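Local coordinates for hemolysin-related protein (Vibrio cholerae serotype O1, PDB 6MLT) that probably helps biofilms adhere to surfaces as a secreted matrix protein, combining a metal-binding beta-propeller with a carbohydrate-binding beta-prism, at residues S225-D230 with Q277-F282; P235-S240 with A254-D259; A577-D582 with N601-A606. One frame throughout, in Å; residues are numbered along the deposited sequence.

Overall arrangement
Followed from the N terminus, the chain enters contact 1 at 225-230 and first builds contact 2, the hairpin of 235-240 with 254-259, before 277-282 completes contact 1. The hairpin pairing thus falls within the longer excursion that contact 1 closes, and the two share a sodium ion and the sheet that holds strands 224-227 and 236-241. Contact 3 follows in series, where 577-582 meets 601-606 near the C terminus. Contact 2 joins strands inside one propeller blade, contact 1 sets that blade against the next, and contact 3 touches contact 1 through Asn601 and Arg604. Contacts 2 and 3 do not meet; their centres lie about 16 Å apart.

Contact 1 of 3, residues S225-D230 with Q277-F282; sequences SVANLD and QAVSSF. With NA (sodium ion), chain G.
Ser225 OG meets the flat amide of Gln277 at its oxygen end, while NE2, at the other end of the group, bonds Ser240 of the strand next to Ser225. Ser225 OG donates to Gln277 OE1 over 2.8 Å and approaches almost straight down the carbonyl, with a C=O...donor angle of 164°. To present the amide this way, the Gln277 side chain bends at chi2.

The setting is a beta-propeller. Strands 225-227 and 277-279 are outermost strands of two separate four-stranded antiparallel sheets, and they run nearly parallel, 16° apart. With axes 7.7 Å from each other at closest approach, they meet through side chains and not by backbone pairing. Val279 fills the gap between the strands. With its CG1 anti to the backbone N (chi1 -178°), its two methyls are split between two neighbours: CG2 lies 3.6 Å from Ser225 CB, and CG1 lies 3.6 Å from Ala227 CB. Leu229, further along, brings only the end of its side chain, CD2 standing 4.2 Å from Val279 CG1.

Beyond Ala227 the strand gives way to a metal loop that resembles those of FG-GAP repeats, so the residues that brace the neighbouring blade lead directly into a sodium site. Asp232, the carbonyl of Lys234 and Glu236 complete the coordination. From the segment itself, Asn228 OD1 binds the sodium at 2.4 Å, and one carboxylate oxygen of Asp230, OD1, binds it at 2.3 Å.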
loop_
_atom_site.group_PDB
_atom_site.type_symbol
_atom_site.label_atom_id
_atom_site.label_comp_id
_atom_site.label_asym_id
_atom_site.label_seq_id
_atom_site.Cartn_x
_atom_site.Cartn_y
_atom_site.Cartn_z
ATOM N N SER A 225 -8.610 0.303 3.613
ATOM C CA SER A 225 -7.214 0.302 3.215
ATOM C C SER A 225 -6.489 -0.701 4.096
ATOM O O SER A 225 -6.848 -0.890 5.260
ATOM C CB SER A 225 -6.568 1.691 3.398
ATOM O OG SER A 225 -7.273 2.704 2.704
ATOM N N VAL A 226 -5.455 -1.328 3.552
ATOM C CA VAL A 226 -4.578 -2.190 4.330
ATOM C C VAL A 226 -3.206 -1.540 4.359
ATOM O O VAL A 226 -2.764 -0.958 3.362
ATOM C CB VAL A 226 -4.528 -3.625 3.761
ATOM C CG1 VAL A 226 -4.010 -3.632 2.338
ATOM C CG2 VAL A 226 -3.688 -4.524 4.648
ATOM N N ALA A 227 -2.550 -1.609 5.512
ATOM C CA ALA A 227 -1.254 -0.978 5.695
ATOM C C ALA A 227 -0.649 -1.504 6.985
ATOM O O ALA A 227 -1.329 -2.119 7.809
ATOM C CB ALA A 227 -1.364 0.545 5.743
ATOM N N ASN A 228 0.640 -1.242 7.154
ATOM C CA ASN A 228 1.334 -1.539 8.396
ATOM C C ASN A 228 1.420 -0.256 9.212
ATOM O O ASN A 228 2.067 0.712 8.793
ATOM C CB ASN A 228 2.723 -2.109 8.134
ATOM C CG ASN A 228 3.345 -2.709 9.385
ATOM O OD1 ASN A 228 2.675 -2.864 10.408
ATOM N ND2 ASN A 228 4.623 -3.056 9.305
ATOM N N LEU A 229 0.756 -0.249 10.366
ATOM C CA LEU A 229 0.654 0.944 11.196
ATOM C C LEU A 229 1.201 0.724 12.602
ATOM O O LEU A 229 0.890 1.504 13.505
ATOM C CB LEU A 229 -0.801 1.412 11.260
ATOM C CG LEU A 229 -1.408 1.801 9.914
ATOM C CD1 LEU A 229 -2.912 1.962 10.042
ATOM C CD2 LEU A 229 -0.782 3.083 9.387
ATOM N N ASP A 230 2.010 -0.309 12.810
ATOM C CA ASP A 230 2.611 -0.556 14.120
ATOM C C ASP A 230 3.960 -1.240 13.901
ATOM O O ASP A 230 4.560 -1.120 12.829
ATOM C CB ASP A 230 1.650 -1.363 15.011
ATOM C CG ASP A 230 1.315 -2.721 14.435
ATOM O OD1 ASP A 230 2.041 -3.190 13.534
ATOM O OD2 ASP A 230 0.313 -3.319 14.883
ATOM N N GLN A 277 -10.317 6.397 2.572
ATOM C CA GLN A 277 -9.090 7.003 3.053
ATOM C C GLN A 277 -7.962 6.712 2.080
ATOM O O GLN A 277 -8.037 5.789 1.264
ATOM C CB GLN A 277 -8.663 6.462 4.430
ATOM C CG GLN A 277 -9.747 5.818 5.240
ATOM C CD GLN A 277 -10.196 4.451 4.705
ATOM O OE1 GLN A 277 -9.459 3.751 4.015
ATOM N NE2 GLN A 277 -11.420 4.085 5.021
ATOM N N ALA A 278 -6.914 7.521 2.189
ATOM C CA ALA A 278 -5.604 7.212 1.637
ATOM C C ALA A 278 -4.640 7.035 2.802
ATOM O O ALA A 278 -4.750 7.728 3.818
ATOM C CB ALA A 278 -5.117 8.315 0.686
ATOM N N VAL A 279 -3.717 6.085 2.666
ATOM C CA VAL A 279 -2.766 5.749 3.719
ATOM C C VAL A 279 -1.378 5.746 3.097
ATOM O O VAL A 279 -1.132 5.014 2.131
ATOM C CB VAL A 279 -3.078 4.381 4.352
ATOM C CG1 VAL A 279 -2.106 4.078 5.490
ATOM C CG2 VAL A 279 -4.533 4.335 4.826
ATOM N N SER A 280 -0.473 6.556 3.630
ATOM C CA SER A 280 0.814 6.700 2.956
ATOM C C SER A 280 1.816 7.379 3.881
ATOM O O SER A 280 1.528 7.677 5.045
ATOM C CB SER A 280 0.655 7.486 1.657
ATOM O OG SER A 280 1.745 7.234 0.799
ATOM N N SER A 281 3.017 7.593 3.346
ATOM C CA SER A 281 4.076 8.331 4.036
ATOM C C SER A 281 3.783 9.820 3.886
ATOM O O SER A 281 4.282 10.499 2.987
ATOM C CB SER A 281 5.445 7.972 3.465
ATOM O OG SER A 281 5.709 6.588 3.590
ATOM N N PHE A 282 2.936 10.325 4.785
ATOM C CA PHE A 282 2.497 11.714 4.768
ATOM C C PHE A 282 3.248 12.596 5.755
ATOM O O PHE A 282 3.309 13.814 5.558
ATOM C CB PHE A 282 1.011 11.816 5.130
ATOM C CG PHE A 282 0.066 11.278 4.095
ATOM C CD1 PHE A 282 0.002 11.839 2.836
ATOM C CD2 PHE A 282 -0.821 10.261 4.415
ATOM C CE1 PHE A 282 -0.898 11.369 1.895
ATOM C CE2 PHE A 282 -1.726 9.789 3.474
ATOM C CZ PHE A 282 -1.764 10.350 2.218
HETATM NA NA NA G . 1.440 -4.421 11.737
#

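Contact 2 of 3, residues P235-S240 with A254-D259. With NA (sodium ion), chain G.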
loop_
_atom_site.group_PDB
_atom_site.type_symbol
_atom_site.label_atom_id
_atom_site.label_comp_id
_atom_site.label_asym_id
_atom_site.label_seq_id
_atom_site.Cartn_x
_atom_site.Cartn_y
_atom_site.Cartn_z
ATOM N N PRO A 235 -0.676 -7.198 8.886
ATOM C CA PRO A 235 -1.448 -6.104 8.290
ATOM C C PRO A 235 -2.446 -5.519 9.272
ATOM O O PRO A 235 -2.998 -6.211 10.132
ATOM C CB PRO A 235 -2.171 -6.779 7.117
ATOM C CG PRO A 235 -2.360 -8.189 7.574
ATOM C CD PRO A 235 -1.138 -8.516 8.415
ATOM N N GLU A 236 -2.657 -4.216 9.138
ATOM C CA GLU A 236 -3.752 -3.515 9.784
ATOM C C GLU A 236 -4.722 -3.037 8.713
ATOM O O GLU A 236 -4.362 -2.870 7.548
ATOM C CB GLU A 236 -3.246 -2.333 10.616
ATOM C CG GLU A 236 -2.706 -2.717 11.997
ATOM C CD GLU A 236 -1.269 -3.224 11.966
ATOM O OE1 GLU A 236 -0.407 -2.556 11.352
ATOM O OE2 GLU A 236 -1.000 -4.290 12.562
ATOM N N LEU A 237 -5.966 -2.826 9.129
ATOM C CA LEU A 237 -7.065 -2.504 8.235
ATOM C C LEU A 237 -7.684 -1.187 8.684
ATOM O O LEU A 237 -8.045 -1.039 9.854
ATOM C CB LEU A 237 -8.097 -3.632 8.264
ATOM C CG LEU A 237 -9.185 -3.715 7.207
ATOM C CD1 LEU A 237 -8.594 -3.906 5.818
ATOM C CD2 LEU A 237 -10.121 -4.869 7.559
ATOM N N VAL A 238 -7.780 -0.228 7.767
ATOM C CA VAL A 238 -8.430 1.055 8.027
ATOM C C VAL A 238 -9.801 1.029 7.370
ATOM O O VAL A 238 -9.912 0.706 6.184
ATOM C CB VAL A 238 -7.596 2.228 7.482
ATOM C CG1 VAL A 238 -8.199 3.549 7.928
ATOM C CG2 VAL A 238 -6.154 2.115 7.939
ATOM N N VAL A 239 -10.842 1.388 8.126
ATOM C CA VAL A 239 -12.215 1.320 7.634
ATOM C C VAL A 239 -12.937 2.631 7.925
ATOM O O VAL A 239 -12.677 3.295 8.935
ATOM C CB VAL A 239 -12.984 0.135 8.255
ATOM C CG1 VAL A 239 -12.275 -1.179 7.960
ATOM C CG2 VAL A 239 -13.155 0.320 9.762
ATOM N N SER A 240 -13.874 2.981 7.042
ATOM C CA SER A 240 -14.691 4.187 7.154
ATOM C C SER A 240 -16.167 3.818 7.171
ATOM O O SER A 240 -16.622 3.018 6.345
ATOM C CB SER A 240 -14.427 5.150 5.985
ATOM O OG SER A 240 -13.149 5.757 6.065
ATOM N N ALA A 254 -11.790 3.877 11.725
ATOM C CA ALA A 254 -11.235 2.924 12.672
ATOM C C ALA A 254 -10.076 2.182 12.031
ATOM O O ALA A 254 -10.026 1.998 10.812
ATOM C CB ALA A 254 -12.295 1.930 13.160
ATOM N N VAL A 255 -9.137 1.774 12.871
ATOM C CA VAL A 255 -8.044 0.896 12.475
ATOM C C VAL A 255 -8.241 -0.419 13.204
ATOM O O VAL A 255 -8.316 -0.450 14.441
ATOM C CB VAL A 255 -6.674 1.504 12.793
ATOM C CG1 VAL A 255 -5.564 0.524 12.438
ATOM C CG2 VAL A 255 -6.492 2.816 12.042
ATOM N N LEU A 256 -8.317 -1.499 12.442
ATOM C CA LEU A 256 -8.510 -2.834 12.978
ATOM C C LEU A 256 -7.236 -3.646 12.802
ATOM O O LEU A 256 -6.501 -3.475 11.826
ATOM C CB LEU A 256 -9.659 -3.547 12.270
ATOM C CG LEU A 256 -10.968 -2.769 12.152
ATOM C CD1 LEU A 256 -11.978 -3.576 11.368
ATOM C CD2 LEU A 256 -11.499 -2.419 13.527
ATOM N N GLU A 257 -6.980 -4.525 13.765
ATOM C CA GLU A 257 -5.926 -5.516 13.649
ATOM C C GLU A 257 -6.384 -6.646 12.728
ATOM O O GLU A 257 -7.556 -6.746 12.356
ATOM C CB GLU A 257 -5.559 -6.066 15.025
ATOM C CG GLU A 257 -5.246 -5.001 16.078
ATOM C CD GLU A 257 -3.927 -4.285 15.833
ATOM O OE1 GLU A 257 -3.186 -4.690 14.914
ATOM O OE2 GLU A 257 -3.628 -3.318 16.570
ATOM N N HIS A 258 -5.442 -7.522 12.372
ATOM C CA HIS A 258 -5.736 -8.585 11.414
ATOM C C HIS A 258 -6.820 -9.535 11.910
ATOM O O HIS A 258 -7.458 -10.208 11.092
ATOM C CB HIS A 258 -4.465 -9.377 11.106
ATOM C CG HIS A 258 -4.004 -10.233 12.243
ATOM N ND1 HIS A 258 -3.333 -9.723 13.335
ATOM C CD2 HIS A 258 -4.133 -11.562 12.466
ATOM C CE1 HIS A 258 -3.064 -10.704 14.179
ATOM N NE2 HIS A 258 -3.541 -11.829 13.677
ATOM N N ASP A 259 -7.041 -9.622 13.222
ATOM C CA ASP A 259 -8.075 -10.486 13.774
ATOM C C ASP A 259 -9.390 -9.750 14.023
ATOM O O ASP A 259 -10.287 -10.307 14.661
ATOM C CB ASP A 259 -7.587 -11.132 15.074
ATOM C CG ASP A 259 -7.317 -10.117 16.170
ATOM O OD1 ASP A 259 -7.511 -8.909 15.935
ATOM O OD2 ASP A 259 -6.901 -10.534 17.270
HETATM NA NA NA G . 1.440 -4.421 11.737
HETATM O O HOH W 1 -2.710 -6.728 12.857
#
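A single water draws Pro235, Glu257 and His258 together at the open end of this strand pair. It accepts the backbone N-H of His258 at 2.9 Å and is hydrogen-bonded to Pro235 O at 2.8 Å as well as to Glu257 OE1. The acceptors around it outnumber its protons, so not every acceptor within reach can receive one at the same time.

Next to the water, the side chains of Glu236 and Glu257 run side by side in the same direction with their carboxylate planes turned 72° apart. Glu236 OE2 and Glu257 OE1 come within 3.2 Å as two acceptors, with no bond between them. The sodium ion probably offsets part of this unfavourable approach, since Glu236 grips it with both oxygens, OE2 at 2.6 Å. A bend at chi2 (82°) swings the carboxylate to the metal, and OE1 also accepts the backbone N-H of Leu229.

Away from the metal the strands pair regularly. Leu237 and Leu256 form a hydrogen-bonded pair, with Leu256 N reaching Leu237 O at 2.6 Å in a nearly straight bond (174°), and Val239 and Ala254 form another. Between them lies the non-hydrogen-bonded pair of Val238 and Val255, whose CG2 methyls meet at 4.2 Å. On the other face, the Val239 and Leu256 side chains cross at about a right angle, CG1 against CD1. That face, with Leu237, packs against Ile186, Phe188 and Phe199 of a neighbouring sheet.

Strands 236-241 and 252-256 are thus the two middle strands of a propeller blade, with an acidic residue at the start of the first completing a sodium site, consistent with a blade like the FG-GAP-like repeat earlier in the chain.

Contact 3 of 3, residues A577-D582 with N601-A606; sequences AFNFSD and NSFRSA
Asn579 and Phe603 form the tight part of this contact, the asparagine lying obliquely over one face of the ring. Its CB sits 3.9 Å from the Phe603 ring centroid and 25° off the normal, a CH-pi contact, while the amide beyond is tilted 42° to the ring. A chi1 of 74° puts Asn579 CG in the crowded position between N and carbonyl carbon, and so brings ND2 to 3.6 Å from Phe603 CE2. One backbone bond, Arg604 N to Phe578 O at 2.8 Å, ties the two segments beside it. Ala577 CB approaches Phe603 CZ at 4.2 Å.

Toward solvent the contact ends in Phe580, which is partly exposed, whereas Phe578 is buried. Both rings meet the other segment mostly through carbonyl oxygens: Ser605 O lies in the Phe578 ring plane, 3.6 Å from CE2, and also comes to 3.2 Å from Phe580 CE2. Ala606 O stands 3.6 Å from Phe580 CZ near that ring's plane. His600 packs edge-to-face with Phe580.

No helix is present; strands 224-227, 277-279 and 478-481 flank the two loops, with other loop residues such as His600 and Trp573 beside them. Arg604 NE bonds Gln277 O and NH2 bonds Ser224 O, joining two adjacent blades. The Phe603 backbone bonds Val279, its ring rests on Ser225 and Val226 of strand 224-227, and Ala606 bonds Ala480 of strand 478-481.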
loop_
_atom_site.group_PDB
_atom_site.type_symbol
_atom_site.label_atom_id
_atom_site.label_comp_id
_atom_site.label_asym_id
_atom_site.label_seq_id
_atom_site.Cartn_x
_atom_site.Cartn_y
_atom_site.Cartn_z
ATOM N N ALA A 577 -9.658 0.624 -5.550
ATOM C CA ALA A 577 -8.849 0.187 -4.410
ATOM C C ALA A 577 -7.412 -0.098 -4.851
ATOM O O ALA A 577 -6.869 -1.190 -4.677
ATOM C CB ALA A 577 -9.480 -1.040 -3.759
ATOM N N PHE A 578 -6.790 0.930 -5.420
ATOM C CA PHE A 578 -5.460 0.794 -5.994
ATOM C C PHE A 578 -4.389 0.892 -4.912
ATOM O O PHE A 578 -4.414 1.807 -4.084
ATOM C CB PHE A 578 -5.220 1.874 -7.048
ATOM C CG PHE A 578 -3.834 1.850 -7.602
ATOM C CD1 PHE A 578 -3.483 0.929 -8.569
ATOM C CD2 PHE A 578 -2.866 2.718 -7.125
ATOM C CE1 PHE A 578 -2.198 0.893 -9.069
ATOM C CE2 PHE A 578 -1.577 2.683 -7.621
ATOM C CZ PHE A 578 -1.243 1.775 -8.586
ATOM N N ASN A 579 -3.431 -0.037 -4.941
ATOM C CA ASN A 579 -2.287 0.020 -4.033
ATOM C C ASN A 579 -1.085 -0.727 -4.605
ATOM O O ASN A 579 -0.346 -1.383 -3.862
ATOM C CB ASN A 579 -2.660 -0.544 -2.656
ATOM C CG ASN A 579 -2.782 -2.056 -2.651
ATOM O OD1 ASN A 579 -3.176 -2.663 -3.640
ATOM N ND2 ASN A 579 -2.433 -2.671 -1.527
ATOM N N PHE A 580 -0.889 -0.633 -5.924
ATOM C CA PHE A 580 0.279 -1.165 -6.630
ATOM C C PHE A 580 0.346 -2.686 -6.690
ATOM O O PHE A 580 0.561 -3.260 -7.765
ATOM C CB PHE A 580 1.589 -0.675 -6.000
ATOM C CG PHE A 580 1.926 0.751 -6.320
ATOM C CD1 PHE A 580 2.395 1.103 -7.575
ATOM C CD2 PHE A 580 1.789 1.735 -5.361
ATOM C CE1 PHE A 580 2.711 2.420 -7.867
ATOM C CE2 PHE A 580 2.101 3.050 -5.646
ATOM C CZ PHE A 580 2.563 3.392 -6.901
ATOM N N SER A 581 0.193 -3.352 -5.544
ATOM C CA SER A 581 0.655 -4.730 -5.423
ATOM C C SER A 581 -0.154 -5.721 -6.247
ATOM O O SER A 581 0.337 -6.827 -6.498
ATOM C CB SER A 581 0.640 -5.156 -3.958
ATOM O OG SER A 581 1.446 -4.272 -3.210
ATOM N N ASP A 582 -1.366 -5.364 -6.668
ATOM C CA ASP A 582 -2.231 -6.280 -7.400
ATOM C C ASP A 582 -2.229 -6.029 -8.899
ATOM O O ASP A 582 -3.099 -6.553 -9.604
ATOM C CB ASP A 582 -3.663 -6.195 -6.862
ATOM C CG ASP A 582 -3.917 -7.174 -5.733
ATOM O OD1 ASP A 582 -3.374 -8.299 -5.796
ATOM O OD2 ASP A 582 -4.657 -6.823 -4.786
ATOM N N ASN A 601 3.920 0.055 1.393
ATOM C CA ASN A 601 3.089 0.368 2.553
ATOM C C ASN A 601 2.251 1.623 2.316
ATOM O O ASN A 601 2.230 2.553 3.127
ATOM C CB ASN A 601 3.939 0.512 3.815
ATOM C CG ASN A 601 3.100 0.467 5.077
ATOM O OD1 ASN A 601 1.976 -0.035 5.059
ATOM N ND2 ASN A 601 3.638 0.988 6.177
ATOM N N SER A 602 1.537 1.636 1.193
ATOM C CA SER A 602 0.645 2.737 0.866
ATOM C C SER A 602 -0.651 2.181 0.295
ATOM O O SER A 602 -0.728 1.019 -0.109
ATOM C CB SER A 602 1.280 3.708 -0.139
ATOM O OG SER A 602 1.394 3.103 -1.417
ATOM N N PHE A 603 -1.670 3.036 0.260
ATOM C CA PHE A 603 -2.966 2.677 -0.295
ATOM C C PHE A 603 -3.583 3.934 -0.889
ATOM O O PHE A 603 -3.699 4.959 -0.209
ATOM C CB PHE A 603 -3.871 2.057 0.776
ATOM C CG PHE A 603 -4.825 1.030 0.239
ATOM C CD1 PHE A 603 -5.990 1.422 -0.401
ATOM C CD2 PHE A 603 -4.554 -0.328 0.362
ATOM C CE1 PHE A 603 -6.864 0.483 -0.904
ATOM C CE2 PHE A 603 -5.432 -1.271 -0.141
ATOM C CZ PHE A 603 -6.586 -0.866 -0.776
ATOM N N ARG A 604 -3.950 3.845 -2.169
ATOM C CA ARG A 604 -4.422 4.977 -2.965
ATOM C C ARG A 604 -3.378 6.091 -3.042
ATOM O O ARG A 604 -3.704 7.276 -3.065
ATOM C CB ARG A 604 -5.774 5.483 -2.448
ATOM C CG ARG A 604 -6.959 4.693 -3.061
ATOM C CD ARG A 604 -8.303 5.069 -2.446
ATOM N NE ARG A 604 -8.466 4.494 -1.109
ATOM C CZ ARG A 604 -9.131 3.378 -0.835
ATOM N NH1 ARG A 604 -9.724 2.678 -1.794
ATOM N NH2 ARG A 604 -9.212 2.961 0.415
ATOM N N SER A 605 -2.109 5.698 -3.131
ATOM C CA SER A 605 -1.019 6.592 -3.490
ATOM C C SER A 605 -0.479 6.240 -4.872
ATOM O O SER A 605 -0.311 5.060 -5.204
ATOM C CB SER A 605 0.130 6.517 -2.480
ATOM O OG SER A 605 1.236 7.257 -2.962
ATOM N N ALA A 606 -0.188 7.269 -5.665
ATOM C CA ALA A 606 0.419 7.100 -6.976
ATOM C C ALA A 606 1.940 7.031 -6.931
ATOM O O ALA A 606 2.564 6.800 -7.972
ATOM C CB ALA A 606 -0.003 8.248 -7.901
#